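Local coordinates for protein WA352 (Oryza sativa subsp. indica, PDB 5ZT3) that is associated with cytoplasmic male sterility in rice, a mitochondrial protein of which this chain is the largely helical DUF8018 part, at residues F59-E64 against E96-L101; R34-T39 against R52-D57; R67-L72 against R120-V125; V63-K68 against D106-R111. One frame throughout, in Å; residues are numbered along the deposited sequence.

How the contacts relate
Helix 45-72 takes part in all four contacts, and the other helices pack along its length. From the N terminus, contact 2 closes first, folding helix 29-37 back on the early part of helix 45-72 over 12 intervening residues. Contact 1 follows, bringing the start of helix 98-111 onto the middle of helix 45-72 across 31 residues. Contact 4 shares Val63 and Glu64 with contact 1 and adds the end of helix 98-111, closing 37 residues, while contact 3 closes 47, brings in helix 116-124 and crosses contact 1 in chain order. Contacts 3 and 4 touch through Met69 and Leu108; contact 2 lies across the chain's centre from contact 3, their centres about 24 Å apart.

Contact 1 (F59-E64 against E96-L101); sequences FELKVE and EDLARL
Leu61 and Leu98 meet methyl to methyl, CD1 to CD1 at 3.6 Å, where the first turn of helix 98-111 packs on the middle of helix 45-72 in this all-helical fold. Their side chains cross at about a right angle, and a single branch of each makes the contact. Leu98 carries CG anti to its own backbone N (chi1 -173°), a torsion that brings its end nearer to Leu61 than its CB direction alone would suggest. The same CD1 of Leu61 also lies 4.0 Å from CB of Leu101, so one methyl touches two residues of the opposing helix. Leu61 and Leu101 have the closest CA atoms of the pairing, 6.9 Å apart. Beside them the aliphatic part of Lys62 brings CG to 4.3 Å from CD1 of Leu101, while its NZ continues to salt bridges with Glu95 and Asp27. Leu58 and Ile65 of helix 45-72 also touch Leu101, extending this buried apolar patch along the helix. Asp97 caps the start of helix 98-111 from the N-cap position: its OD1 accepts from Arg100 N at 3.0 Å, met on the anti side and 25° out of the carboxylate plane.

Contact 2 (R34-T39 against R52-D57); sequences RRLLGT and RIQAED
Leu36 reaches from the last turn of helix 29-37 to helix 45-72 through one methyl, CD1, which lies 3.8 Å from CB of Gln54, packing the two as a helix-loop-helix pair across the 38-44 connection. That methyl is also 3.8 Å from the backbone N of Ala55, and it approaches the CB of Ala55 to 4.2 Å. The first shell is therefore one leucine branch laid against the backbone and CB atoms of two consecutive residues. Register agrees: Leu36 and Ala55 have the nearest CA atoms, 7.6 Å apart. Leu36 has CG anti to its carbonyl carbon (chi1 -64°), which sends the branch across to the other helix. Gln54 is extended beyond CG, and its OE1 comes within 4.2 Å of Leu36 CD1, bordering the methyl at the exposed margin.

In the next shell, Thr93 touches Leu36 from a loop, while Ile32 and Gln33 of helix 29-37 touch Ala55. Arg35 forms salt bridges with Asp27 and Glu95. Along segment 52-57, Arg52 NE donates to Glu56 OE2 at 2.7 Å, a salt bridge from one turn of the helix to the next that lies near the guanidinium plane and meets the carboxylate from above its plane. Helix 29-37 ends at Gly38, whose positive phi favours glycine. Only apolar packing joins the two segments, so their fit probably rests on shape, while Glu95 both pairs with Arg35 and touches Leu36.

Contact 3 (R67-L72 against R120-V125); sequences RKMAGL and RLVERV
Met69 packs its end against Leu121 and Val122, joining the C-terminal part of helix 45-72 to helix 116-124 in a buried helix-helix interface. The apolar contacts fall into two groups. In the first, the terminal methyl does the touching: Met69 CE lies 3.8 Å from CB of Leu121 and 4.0 Å from CG2 of Val122, bridging two successive residues. Both partners cross the methionine at about a right angle. Bends at chi2 (-61°) and chi3 (-59°) curl the thioether, which lets CG and CE of one side chain engage different atoms of Leu121. An alanine in place of Met69 would remove the thioether and is likely to leave Leu121 CB and Val122 CG2 without their shared methyl partner.

Packing from other parts of the fold encloses the pair: Trp78 of helix 78-81 touches both Met69 and Leu121, and Met104 of helix 98-111 touches Leu121. Phe118, one turn earlier on helix 116-124, also touches Met69. Among backbone bonds, Leu72 N donates to Lys68 O in helix 45-72, and Val125, the first residue past helix 116-124, still donates its N to Leu121 O at 3.1 Å. In the second apolar group the body of the methionine meets a leucine branch, with CD1 of Leu121 3.9 Å from Met69 CG and 4.1 Å from Met69 SD.

Contact 4 (V63-K68 against D106-R111); sequences VEIIRK and DDLQSR
Lys68 runs along Leu108 where helix 45-72 packs on the last turns of helix 98-111, their local axes 10.6 Å apart at closest approach and crossing at 37°. From CB, the chain passes to CG, anti to the backbone N (chi1 180°), which lies 4.1 Å from CB of Leu108. It then bends at chi2 (70°), and the side chains of Lys68 and Leu108 run antiparallel alongside each other. CE arrives 3.6 Å from the carbonyl O of Leu108 and 4.3 Å from CA of Gln109, so the aliphatic part lies against backbone as much as side chain. At the tip, NZ makes a hydrogen bond to Asn112 OD1 just beyond the segment. NZ also donates at 3.1 Å to a water that in turn donates to Gln109 O, so a solvent bridge joins the two helices. A leucine in place of Lys68 would remove the amine and would probably leave Asn112 OD1 and the bridging water without their shared donor.

Deeper in the interface, Ile65 crosses Leu108 at about a right angle, its CG2 meeting Leu108 CD1 at 4.0 Å, and Leu121 touches Ile65 from helix 116-124. Leu108 also meets Phe118 of that helix. On segment 106-111, Asp106 O accepts from two donors, one from each face of the carbonyl: Ser110 N and Ser110 OG each lie 2.8 Å from Asp106 O.

Contact 1 (F59-E64 against E96-L101)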
loop_
_atom_site.group_PDB
_atom_site.type_symbol
_atom_site.label_atom_id
_atom_site.label_comp_id
_atom_site.label_asym_id
_atom_site.label_seq_id
_atom_site.Cartn_x
_atom_site.Cartn_y
_atom_site.Cartn_z
ATOM N N PHE A 59 -2.650 -2.068 4.973
ATOM C CA PHE A 59 -1.778 -0.962 5.358
ATOM C C PHE A 59 -0.470 -1.471 5.944
ATOM O O PHE A 59 0.611 -0.978 5.603
ATOM C CB PHE A 59 -2.482 -0.056 6.362
ATOM C CG PHE A 59 -1.702 1.187 6.715
ATOM C CD1 PHE A 59 -1.467 2.162 5.765
ATOM C CD2 PHE A 59 -1.229 1.385 7.998
ATOM C CE1 PHE A 59 -0.749 3.314 6.083
ATOM C CE2 PHE A 59 -0.518 2.535 8.325
ATOM C CZ PHE A 59 -0.295 3.498 7.368
ATOM N N GLU A 60 -0.545 -2.463 6.834
ATOM C CA GLU A 60 0.669 -2.978 7.454
ATOM C C GLU A 60 1.633 -3.507 6.400
ATOM O O GLU A 60 2.846 -3.269 6.476
ATOM C CB GLU A 60 0.318 -4.068 8.467
ATOM C CG GLU A 60 1.536 -4.693 9.133
ATOM C CD GLU A 60 1.214 -5.297 10.486
ATOM O OE1 GLU A 60 0.063 -5.748 10.675
ATOM O OE2 GLU A 60 2.112 -5.321 11.358
ATOM N N LEU A 61 1.113 -4.211 5.395
ATOM C CA LEU A 61 1.968 -4.725 4.328
ATOM C C LEU A 61 2.516 -3.602 3.456
ATOM O O LEU A 61 3.699 -3.609 3.084
ATOM C CB LEU A 61 1.187 -5.712 3.466
ATOM C CG LEU A 61 1.409 -7.194 3.733
ATOM C CD1 LEU A 61 0.580 -7.976 2.779
ATOM C CD2 LEU A 61 2.862 -7.553 3.573
ATOM N N LYS A 62 1.665 -2.643 3.087
ATOM C CA LYS A 62 2.138 -1.521 2.287
ATOM C C LYS A 62 3.273 -0.795 2.988
ATOM O O LYS A 62 4.259 -0.415 2.350
ATOM C CB LYS A 62 1.011 -0.534 2.043
ATOM C CG LYS A 62 -0.027 -0.978 1.063
ATOM C CD LYS A 62 -0.918 0.215 0.760
ATOM C CE LYS A 62 -2.152 -0.211 0.041
ATOM N NZ LYS A 62 -2.901 0.985 -0.413
ATOM N N VAL A 63 3.155 -0.595 4.299
ATOM C CA VAL A 63 4.199 0.110 5.036
ATOM C C VAL A 63 5.511 -0.658 4.975
ATOM O O VAL A 63 6.577 -0.067 4.784
ATOM C CB VAL A 63 3.752 0.410 6.477
ATOM C CG1 VAL A 63 4.909 0.961 7.302
ATOM C CG2 VAL A 63 2.601 1.399 6.468
ATOM N N GLU A 64 5.456 -1.985 5.092
ATOM C CA GLU A 64 6.689 -2.756 5.000
ATOM C C GLU A 64 7.335 -2.594 3.630
ATOM O O GLU A 64 8.559 -2.440 3.525
ATOM C CB GLU A 64 6.426 -4.226 5.315
ATOM C CG GLU A 64 6.091 -4.475 6.784
ATOM C CD GLU A 64 7.065 -3.777 7.726
ATOM O OE1 GLU A 64 8.290 -3.932 7.525
ATOM O OE2 GLU A 64 6.599 -3.063 8.643
ATOM N N GLU A 96 -4.367 -3.081 -4.280
ATOM C CA GLU A 96 -3.739 -4.320 -4.696
ATOM C C GLU A 96 -4.277 -5.486 -3.874
ATOM O O GLU A 96 -4.722 -5.324 -2.734
ATOM C CB GLU A 96 -2.221 -4.206 -4.537
ATOM C CG GLU A 96 -1.411 -5.354 -5.119
ATOM C CD GLU A 96 -1.705 -5.598 -6.588
ATOM O OE1 GLU A 96 -2.696 -6.300 -6.886
ATOM O OE2 GLU A 96 -0.937 -5.103 -7.448
ATOM N N ASP A 97 -4.257 -6.668 -4.480
ATOM C CA ASP A 97 -4.637 -7.896 -3.794
ATOM C C ASP A 97 -3.635 -8.217 -2.684
ATOM O O ASP A 97 -2.426 -8.045 -2.848
ATOM C CB ASP A 97 -4.677 -9.021 -4.829
ATOM C CG ASP A 97 -4.766 -10.395 -4.210
ATOM O OD1 ASP A 97 -3.719 -11.080 -4.144
ATOM O OD2 ASP A 97 -5.884 -10.797 -3.812
ATOM N N LEU A 98 -4.146 -8.693 -1.544
ATOM C CA LEU A 98 -3.291 -8.932 -0.383
ATOM C C LEU A 98 -2.174 -9.923 -0.701
ATOM O O LEU A 98 -1.005 -9.689 -0.367
ATOM C CB LEU A 98 -4.137 -9.420 0.791
ATOM C CG LEU A 98 -3.423 -9.571 2.134
ATOM C CD1 LEU A 98 -3.033 -8.229 2.728
ATOM C CD2 LEU A 98 -4.290 -10.370 3.100
ATOM N N ALA A 99 -2.510 -11.032 -1.365
ATOM C CA ALA A 99 -1.490 -12.029 -1.680
ATOM C C ALA A 99 -0.443 -11.468 -2.632
ATOM O O ALA A 99 0.739 -11.816 -2.534
ATOM C CB ALA A 99 -2.129 -13.284 -2.268
ATOM N N ARG A 100 -0.855 -10.603 -3.564
ATOM C CA ARG A 100 0.116 -9.992 -4.473
ATOM C C ARG A 100 1.090 -9.095 -3.718
ATOM O O ARG A 100 2.290 -9.079 -4.017
ATOM C CB ARG A 100 -0.607 -9.221 -5.585
ATOM C CG ARG A 100 0.256 -8.213 -6.370
ATOM C CD ARG A 100 1.454 -8.849 -7.077
ATOM N NE ARG A 100 1.183 -10.190 -7.552
ATOM C CZ ARG A 100 0.568 -10.483 -8.694
ATOM N NH1 ARG A 100 0.106 -9.518 -9.487
ATOM N NH2 ARG A 100 0.368 -11.758 -9.037
ATOM N N LEU A 101 0.593 -8.332 -2.741
ATOM C CA LEU A 101 1.486 -7.525 -1.920
ATOM C C LEU A 101 2.477 -8.404 -1.169
ATOM O O LEU A 101 3.664 -8.068 -1.073
ATOM C CB LEU A 101 0.669 -6.658 -0.959
ATOM C CG LEU A 101 -0.131 -5.494 -1.549
ATOM C CD1 LEU A 101 -0.973 -4.855 -0.460
ATOM C CD2 LEU A 101 0.789 -4.461 -2.201
#

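Contact 2 (R34-T39 against R52-D57)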
loop_
_atom_site.group_PDB
_atom_site.type_symbol
_atom_site.label_atom_id
_atom_site.label_comp_id
_atom_site.label_asym_id
_atom_site.label_seq_id
_atom_site.Cartn_x
_atom_site.Cartn_y
_atom_site.Cartn_z
ATOM N N ARG A 34 -11.783 3.708 3.274
ATOM C CA ARG A 34 -12.665 4.489 2.414
ATOM C C ARG A 34 -12.624 3.989 0.975
ATOM O O ARG A 34 -13.667 3.876 0.315
ATOM C CB ARG A 34 -12.259 5.963 2.507
ATOM C CG ARG A 34 -13.086 6.942 1.697
ATOM C CD ARG A 34 -12.877 8.366 2.223
ATOM N NE ARG A 34 -11.529 8.884 1.976
ATOM C CZ ARG A 34 -10.571 8.980 2.896
ATOM N NH1 ARG A 34 -10.798 8.588 4.144
ATOM N NH2 ARG A 34 -9.380 9.469 2.567
ATOM N N ARG A 35 -11.433 3.664 0.468
ATOM C CA ARG A 35 -11.343 3.134 -0.889
ATOM C C ARG A 35 -12.012 1.768 -1.002
ATOM O O ARG A 35 -12.714 1.499 -1.985
ATOM C CB ARG A 35 -9.890 3.112 -1.385
ATOM C CG ARG A 35 -9.344 4.499 -1.680
ATOM C CD ARG A 35 -7.852 4.478 -1.974
ATOM N NE ARG A 35 -7.171 5.343 -1.030
ATOM C CZ ARG A 35 -6.126 4.962 -0.314
ATOM N NH1 ARG A 35 -5.646 3.735 -0.461
ATOM N NH2 ARG A 35 -5.559 5.802 0.542
ATOM N N LEU A 36 -11.832 0.900 -0.002
ATOM C CA LEU A 36 -12.486 -0.408 -0.031
ATOM C C LEU A 36 -14.001 -0.273 -0.020
ATOM O O LEU A 36 -14.704 -1.073 -0.646
ATOM C CB LEU A 36 -12.022 -1.278 1.140
ATOM C CG LEU A 36 -10.544 -1.648 1.133
ATOM C CD1 LEU A 36 -10.185 -2.415 2.397
ATOM C CD2 LEU A 36 -10.229 -2.457 -0.119
ATOM N N LEU A 37 -14.524 0.726 0.695
ATOM C CA LEU A 37 -15.963 0.933 0.737
ATOM C C LEU A 37 -16.520 1.434 -0.593
ATOM O O LEU A 37 -17.705 1.232 -0.866
ATOM C CB LEU A 37 -16.319 1.874 1.890
ATOM C CG LEU A 37 -16.188 1.265 3.286
ATOM C CD1 LEU A 37 -16.236 2.339 4.361
ATOM C CD2 LEU A 37 -17.288 0.237 3.531
ATOM N N GLY A 38 -15.707 2.078 -1.421
ATOM C CA GLY A 38 -16.141 2.421 -2.769
ATOM C C GLY A 38 -17.306 3.391 -2.764
ATOM O O GLY A 38 -17.281 4.434 -2.099
ATOM N N THR A 39 -18.359 3.041 -3.499
ATOM C CA THR A 39 -19.554 3.870 -3.586
ATOM C C THR A 39 -20.554 3.587 -2.468
ATOM O O THR A 39 -21.652 4.154 -2.476
ATOM C CB THR A 39 -20.228 3.683 -4.948
ATOM O OG1 THR A 39 -20.636 2.316 -5.089
ATOM C CG2 THR A 39 -19.259 4.024 -6.066
ATOM N N ARG A 52 -12.579 -2.392 7.732
ATOM C CA ARG A 52 -11.524 -2.005 8.666
ATOM C C ARG A 52 -10.492 -3.113 8.816
ATOM O O ARG A 52 -9.281 -2.854 8.783
ATOM C CB ARG A 52 -12.148 -1.657 10.017
ATOM C CG ARG A 52 -11.157 -1.594 11.163
ATOM C CD ARG A 52 -10.226 -0.398 11.078
ATOM N NE ARG A 52 -9.533 -0.262 12.356
ATOM C CZ ARG A 52 -9.928 0.547 13.334
ATOM N NH1 ARG A 52 -10.982 1.329 13.163
ATOM N NH2 ARG A 52 -9.253 0.590 14.476
ATOM N N ILE A 53 -10.946 -4.360 8.952
ATOM C CA ILE A 53 -10.032 -5.487 9.102
ATOM C C ILE A 53 -9.161 -5.627 7.859
ATOM O O ILE A 53 -7.936 -5.808 7.944
ATOM C CB ILE A 53 -10.836 -6.770 9.384
ATOM C CG1 ILE A 53 -11.484 -6.690 10.766
ATOM C CG2 ILE A 53 -9.951 -7.998 9.256
ATOM C CD1 ILE A 53 -12.526 -7.760 11.010
ATOM N N GLN A 54 -9.773 -5.527 6.680
ATOM C CA GLN A 54 -9.009 -5.640 5.443
ATOM C C GLN A 54 -8.042 -4.474 5.284
ATOM O O GLN A 54 -6.909 -4.659 4.822
ATOM C CB GLN A 54 -9.971 -5.724 4.260
ATOM C CG GLN A 54 -10.829 -6.975 4.306
ATOM C CD GLN A 54 -12.052 -6.905 3.416
ATOM O OE1 GLN A 54 -12.488 -5.825 3.014
ATOM N NE2 GLN A 54 -12.623 -8.067 3.115
ATOM N N ALA A 55 -8.472 -3.265 5.657
ATOM C CA ALA A 55 -7.608 -2.094 5.508
ATOM C C ALA A 55 -6.401 -2.174 6.426
ATOM O O ALA A 55 -5.299 -1.784 6.031
ATOM C CB ALA A 55 -8.395 -0.817 5.787
ATOM N N GLU A 56 -6.580 -2.682 7.647
ATOM C CA GLU A 56 -5.451 -2.829 8.555
ATOM C C GLU A 56 -4.423 -3.785 7.969
ATOM O O GLU A 56 -3.212 -3.530 8.038
ATOM C CB GLU A 56 -5.944 -3.342 9.909
ATOM C CG GLU A 56 -6.641 -2.301 10.768
ATOM C CD GLU A 56 -7.209 -2.895 12.039
ATOM O OE1 GLU A 56 -7.155 -4.134 12.184
ATOM O OE2 GLU A 56 -7.715 -2.132 12.890
ATOM N N ASP A 57 -4.885 -4.886 7.369
ATOM C CA ASP A 57 -3.951 -5.860 6.812
ATOM C C ASP A 57 -3.209 -5.283 5.617
ATOM O O ASP A 57 -1.989 -5.462 5.483
ATOM C CB ASP A 57 -4.694 -7.131 6.394
ATOM C CG ASP A 57 -5.132 -7.983 7.575
ATOM O OD1 ASP A 57 -4.740 -7.684 8.723
ATOM O OD2 ASP A 57 -5.866 -8.972 7.344
#

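Contact 3 (R67-L72 against R120-V125)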
loop_
_atom_site.group_PDB
_atom_site.type_symbol
_atom_site.label_atom_id
_atom_site.label_comp_id
_atom_site.label_asym_id
_atom_site.label_seq_id
_atom_site.Cartn_x
_atom_site.Cartn_y
_atom_site.Cartn_z
ATOM N N ARG A 67 8.739 1.124 3.310
ATOM C CA ARG A 67 9.970 1.339 4.058
ATOM C C ARG A 67 11.141 0.637 3.387
ATOM O O ARG A 67 12.254 1.174 3.342
ATOM C CB ARG A 67 9.789 0.903 5.511
ATOM C CG ARG A 67 9.005 1.934 6.324
ATOM C CD ARG A 67 8.821 1.534 7.785
ATOM N NE ARG A 67 9.999 1.803 8.607
ATOM C CZ ARG A 67 10.521 3.009 8.835
ATOM N NH1 ARG A 67 11.605 3.130 9.593
ATOM N NH2 ARG A 67 9.968 4.103 8.321
ATOM N N LYS A 68 10.921 -0.568 2.860
ATOM C CA LYS A 68 11.979 -1.260 2.125
ATOM C C LYS A 68 12.403 -0.460 0.898
ATOM O O LYS A 68 13.601 -0.243 0.658
ATOM C CB LYS A 68 11.479 -2.644 1.716
ATOM C CG LYS A 68 12.474 -3.484 0.940
ATOM C CD LYS A 68 13.624 -3.923 1.829
ATOM C CE LYS A 68 14.333 -5.132 1.247
ATOM N NZ LYS A 68 15.440 -5.616 2.123
ATOM N N MET A 69 11.430 -0.014 0.101
ATOM C CA MET A 69 11.752 0.730 -1.112
ATOM C C MET A 69 12.390 2.077 -0.806
ATOM O O MET A 69 13.187 2.573 -1.613
ATOM C CB MET A 69 10.491 0.952 -1.954
ATOM C CG MET A 69 9.979 -0.298 -2.670
ATOM S SD MET A 69 11.176 -0.993 -3.832
ATOM C CE MET A 69 11.430 0.389 -4.956
ATOM N N ALA A 70 12.034 2.695 0.324
ATOM C CA ALA A 70 12.582 4.007 0.642
ATOM C C ALA A 70 14.099 3.948 0.707
ATOM O O ALA A 70 14.782 4.860 0.223
ATOM C CB ALA A 70 12.015 4.507 1.966
ATOM N N GLY A 71 14.640 2.865 1.270
ATOM C CA GLY A 71 16.075 2.662 1.334
ATOM C C GLY A 71 16.679 2.155 0.042
ATOM O O GLY A 71 17.777 2.576 -0.329
ATOM N N LEU A 72 15.994 1.240 -0.653
ATOM C CA LEU A 72 16.520 0.742 -1.922
ATOM C C LEU A 72 16.494 1.808 -3.013
ATOM O O LEU A 72 17.308 1.759 -3.944
ATOM C CB LEU A 72 15.709 -0.462 -2.398
ATOM C CG LEU A 72 15.738 -1.707 -1.517
ATOM C CD1 LEU A 72 14.801 -2.774 -2.076
ATOM C CD2 LEU A 72 17.160 -2.247 -1.382
ATOM N N ARG A 120 9.878 -2.486 -11.123
ATOM C CA ARG A 120 8.506 -2.084 -11.390
ATOM C C ARG A 120 8.095 -0.907 -10.509
ATOM O O ARG A 120 7.491 0.061 -10.989
ATOM C CB ARG A 120 7.579 -3.276 -11.190
ATOM C CG ARG A 120 6.135 -2.974 -11.491
ATOM C CD ARG A 120 5.302 -4.237 -11.575
ATOM N NE ARG A 120 5.585 -5.001 -12.786
ATOM C CZ ARG A 120 6.200 -6.179 -12.805
ATOM N NH1 ARG A 120 6.414 -6.799 -13.958
ATOM N NH2 ARG A 120 6.600 -6.745 -11.675
ATOM N N LEU A 121 8.446 -0.962 -9.224
ATOM C CA LEU A 121 8.059 0.092 -8.291
ATOM C C LEU A 121 8.854 1.375 -8.530
ATOM O O LEU A 121 8.298 2.475 -8.415
ATOM C CB LEU A 121 8.190 -0.412 -6.857
ATOM C CG LEU A 121 7.246 -1.557 -6.510
ATOM C CD1 LEU A 121 7.383 -1.904 -5.041
ATOM C CD2 LEU A 121 5.819 -1.155 -6.840
ATOM N N VAL A 122 10.143 1.264 -8.866
ATOM C CA VAL A 122 10.930 2.445 -9.216
ATOM C C VAL A 122 10.259 3.221 -10.340
ATOM O O VAL A 122 10.201 4.456 -10.319
ATOM C CB VAL A 122 12.365 2.038 -9.601
ATOM C CG1 VAL A 122 13.063 3.158 -10.402
ATOM C CG2 VAL A 122 13.158 1.704 -8.352
ATOM N N GLU A 123 9.757 2.505 -11.346
ATOM C CA GLU A 123 9.152 3.174 -12.493
ATOM C C GLU A 123 7.840 3.856 -12.129
ATOM O O GLU A 123 7.538 4.927 -12.665
ATOM C CB GLU A 123 8.980 2.172 -13.638
ATOM C CG GLU A 123 8.325 2.744 -14.900
ATOM C CD GLU A 123 9.078 3.937 -15.465
ATOM O OE1 GLU A 123 10.320 3.990 -15.309
ATOM O OE2 GLU A 123 8.432 4.823 -16.070
ATOM N N ARG A 124 7.075 3.283 -11.201
ATOM C CA ARG A 124 5.758 3.814 -10.854
ATOM C C ARG A 124 5.832 5.071 -9.993
ATOM O O ARG A 124 4.990 5.967 -10.139
ATOM C CB ARG A 124 4.974 2.769 -10.065
ATOM C CG ARG A 124 4.475 1.596 -10.853
ATOM C CD ARG A 124 3.684 0.695 -9.945
ATOM N NE ARG A 124 3.223 -0.521 -10.601
ATOM C CZ ARG A 124 2.611 -1.511 -9.962
ATOM N NH1 ARG A 124 2.389 -1.423 -8.655
ATOM N NH2 ARG A 124 2.220 -2.588 -10.632
ATOM N N VAL A 125 6.769 5.132 -9.052
ATOM C CA VAL A 125 6.698 6.062 -7.929
ATOM C C VAL A 125 7.052 7.485 -8.350
ATOM O O VAL A 125 7.880 7.717 -9.239
ATOM C CB VAL A 125 7.601 5.570 -6.775
ATOM C CG1 VAL A 125 9.090 5.774 -7.083
ATOM C CG2 VAL A 125 7.234 6.258 -5.474
#

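Contact 4 (V63-K68 against D106-R111)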
loop_
_atom_site.group_PDB
_atom_site.type_symbol
_atom_site.label_atom_id
_atom_site.label_comp_id
_atom_site.label_asym_id
_atom_site.label_seq_id
_atom_site.Cartn_x
_atom_site.Cartn_y
_atom_site.Cartn_z
ATOM N N VAL A 63 3.155 -0.595 4.299
ATOM C CA VAL A 63 4.199 0.110 5.036
ATOM C C VAL A 63 5.511 -0.658 4.975
ATOM O O VAL A 63 6.577 -0.067 4.784
ATOM C CB VAL A 63 3.752 0.410 6.477
ATOM C CG1 VAL A 63 4.909 0.961 7.302
ATOM C CG2 VAL A 63 2.601 1.399 6.468
ATOM N N GLU A 64 5.456 -1.985 5.092
ATOM C CA GLU A 64 6.689 -2.756 5.000
ATOM C C GLU A 64 7.335 -2.594 3.630
ATOM O O GLU A 64 8.559 -2.440 3.525
ATOM C CB GLU A 64 6.426 -4.226 5.315
ATOM C CG GLU A 64 6.091 -4.475 6.784
ATOM C CD GLU A 64 7.065 -3.777 7.726
ATOM O OE1 GLU A 64 8.290 -3.932 7.525
ATOM O OE2 GLU A 64 6.599 -3.063 8.643
ATOM N N ILE A 65 6.533 -2.613 2.571
ATOM C CA ILE A 65 7.068 -2.436 1.222
ATOM C C ILE A 65 7.636 -1.033 1.049
ATOM O O ILE A 65 8.727 -0.849 0.496
ATOM C CB ILE A 65 5.985 -2.738 0.171
ATOM C CG1 ILE A 65 5.616 -4.215 0.174
ATOM C CG2 ILE A 65 6.431 -2.304 -1.219
ATOM C CD1 ILE A 65 4.317 -4.513 -0.565
ATOM N N ILE A 66 6.890 -0.024 1.506
ATOM C CA ILE A 66 7.300 1.366 1.351
ATOM C C ILE A 66 8.611 1.626 2.078
ATOM O O ILE A 66 9.514 2.277 1.540
ATOM C CB ILE A 66 6.169 2.295 1.826
ATOM C CG1 ILE A 66 5.005 2.250 0.834
ATOM C CG2 ILE A 66 6.666 3.717 2.027
ATOM C CD1 ILE A 66 3.701 2.815 1.409
ATOM N N ARG A 67 8.739 1.124 3.310
ATOM C CA ARG A 67 9.970 1.339 4.058
ATOM C C ARG A 67 11.141 0.637 3.387
ATOM O O ARG A 67 12.254 1.174 3.342
ATOM C CB ARG A 67 9.789 0.903 5.511
ATOM C CG ARG A 67 9.005 1.934 6.324
ATOM C CD ARG A 67 8.821 1.534 7.785
ATOM N NE ARG A 67 9.999 1.803 8.607
ATOM C CZ ARG A 67 10.521 3.009 8.835
ATOM N NH1 ARG A 67 11.605 3.130 9.593
ATOM N NH2 ARG A 67 9.968 4.103 8.321
ATOM N N LYS A 68 10.921 -0.568 2.860
ATOM C CA LYS A 68 11.979 -1.260 2.125
ATOM C C LYS A 68 12.403 -0.460 0.898
ATOM O O LYS A 68 13.601 -0.243 0.658
ATOM C CB LYS A 68 11.479 -2.644 1.716
ATOM C CG LYS A 68 12.474 -3.484 0.940
ATOM C CD LYS A 68 13.624 -3.923 1.829
ATOM C CE LYS A 68 14.333 -5.132 1.247
ATOM N NZ LYS A 68 15.440 -5.616 2.123
ATOM N N ASP A 106 8.016 -10.376 -0.617
ATOM C CA ASP A 106 8.951 -11.499 -0.649
ATOM C C ASP A 106 10.026 -11.289 -1.710
ATOM O O ASP A 106 11.205 -11.602 -1.485
ATOM C CB ASP A 106 8.208 -12.812 -0.903
ATOM C CG ASP A 106 9.149 -13.958 -1.243
ATOM O OD1 ASP A 106 9.745 -14.529 -0.309
ATOM O OD2 ASP A 106 9.292 -14.288 -2.442
ATOM N N ASP A 107 9.634 -10.778 -2.877
ATOM C CA ASP A 107 10.581 -10.529 -3.962
ATOM C C ASP A 107 11.639 -9.517 -3.533
ATOM O O ASP A 107 12.840 -9.718 -3.760
ATOM C CB ASP A 107 9.795 -10.028 -5.184
ATOM C CG ASP A 107 10.575 -10.108 -6.491
ATOM O OD1 ASP A 107 11.482 -10.954 -6.620
ATOM O OD2 ASP A 107 10.259 -9.330 -7.422
ATOM N N LEU A 108 11.207 -8.417 -2.908
ATOM C CA LEU A 108 12.140 -7.409 -2.412
ATOM C C LEU A 108 13.024 -7.964 -1.305
ATOM O O LEU A 108 14.227 -7.689 -1.270
ATOM C CB LEU A 108 11.370 -6.199 -1.889
ATOM C CG LEU A 108 10.579 -5.408 -2.916
ATOM C CD1 LEU A 108 9.745 -4.364 -2.199
ATOM C CD2 LEU A 108 11.517 -4.746 -3.911
ATOM N N GLN A 109 12.450 -8.729 -0.380
ATOM C CA GLN A 109 13.253 -9.262 0.716
ATOM C C GLN A 109 14.272 -10.275 0.212
ATOM O O GLN A 109 15.386 -10.358 0.740
ATOM C CB GLN A 109 12.346 -9.876 1.775
ATOM C CG GLN A 109 11.654 -8.844 2.635
ATOM C CD GLN A 109 10.596 -9.443 3.538
ATOM O OE1 GLN A 109 10.153 -10.577 3.333
ATOM N NE2 GLN A 109 10.186 -8.686 4.546
ATOM N N SER A 110 13.916 -11.033 -0.827
ATOM C CA SER A 110 14.793 -12.089 -1.317
ATOM C C SER A 110 15.872 -11.541 -2.240
ATOM O O SER A 110 17.021 -11.999 -2.193
ATOM C CB SER A 110 13.969 -13.151 -2.048
ATOM O OG SER A 110 12.995 -13.726 -1.188
ATOM N N ARG A 111 15.535 -10.557 -3.077
ATOM C CA ARG A 111 16.422 -10.128 -4.150
ATOM C C ARG A 111 16.752 -8.640 -4.152
ATOM O O ARG A 111 17.597 -8.217 -4.950
ATOM C CB ARG A 111 15.851 -10.533 -5.518
ATOM C CG ARG A 111 15.849 -12.041 -5.747
ATOM C CD ARG A 111 14.935 -12.427 -6.893
ATOM N NE ARG A 111 14.642 -13.858 -6.897
ATOM C CZ ARG A 111 13.477 -14.376 -6.521
ATOM N NH1 ARG A 111 12.497 -13.580 -6.108
ATOM N NH2 ARG A 111 13.291 -15.688 -6.553
HETATM O O HOH W 1 16.473 -8.486 2.436
#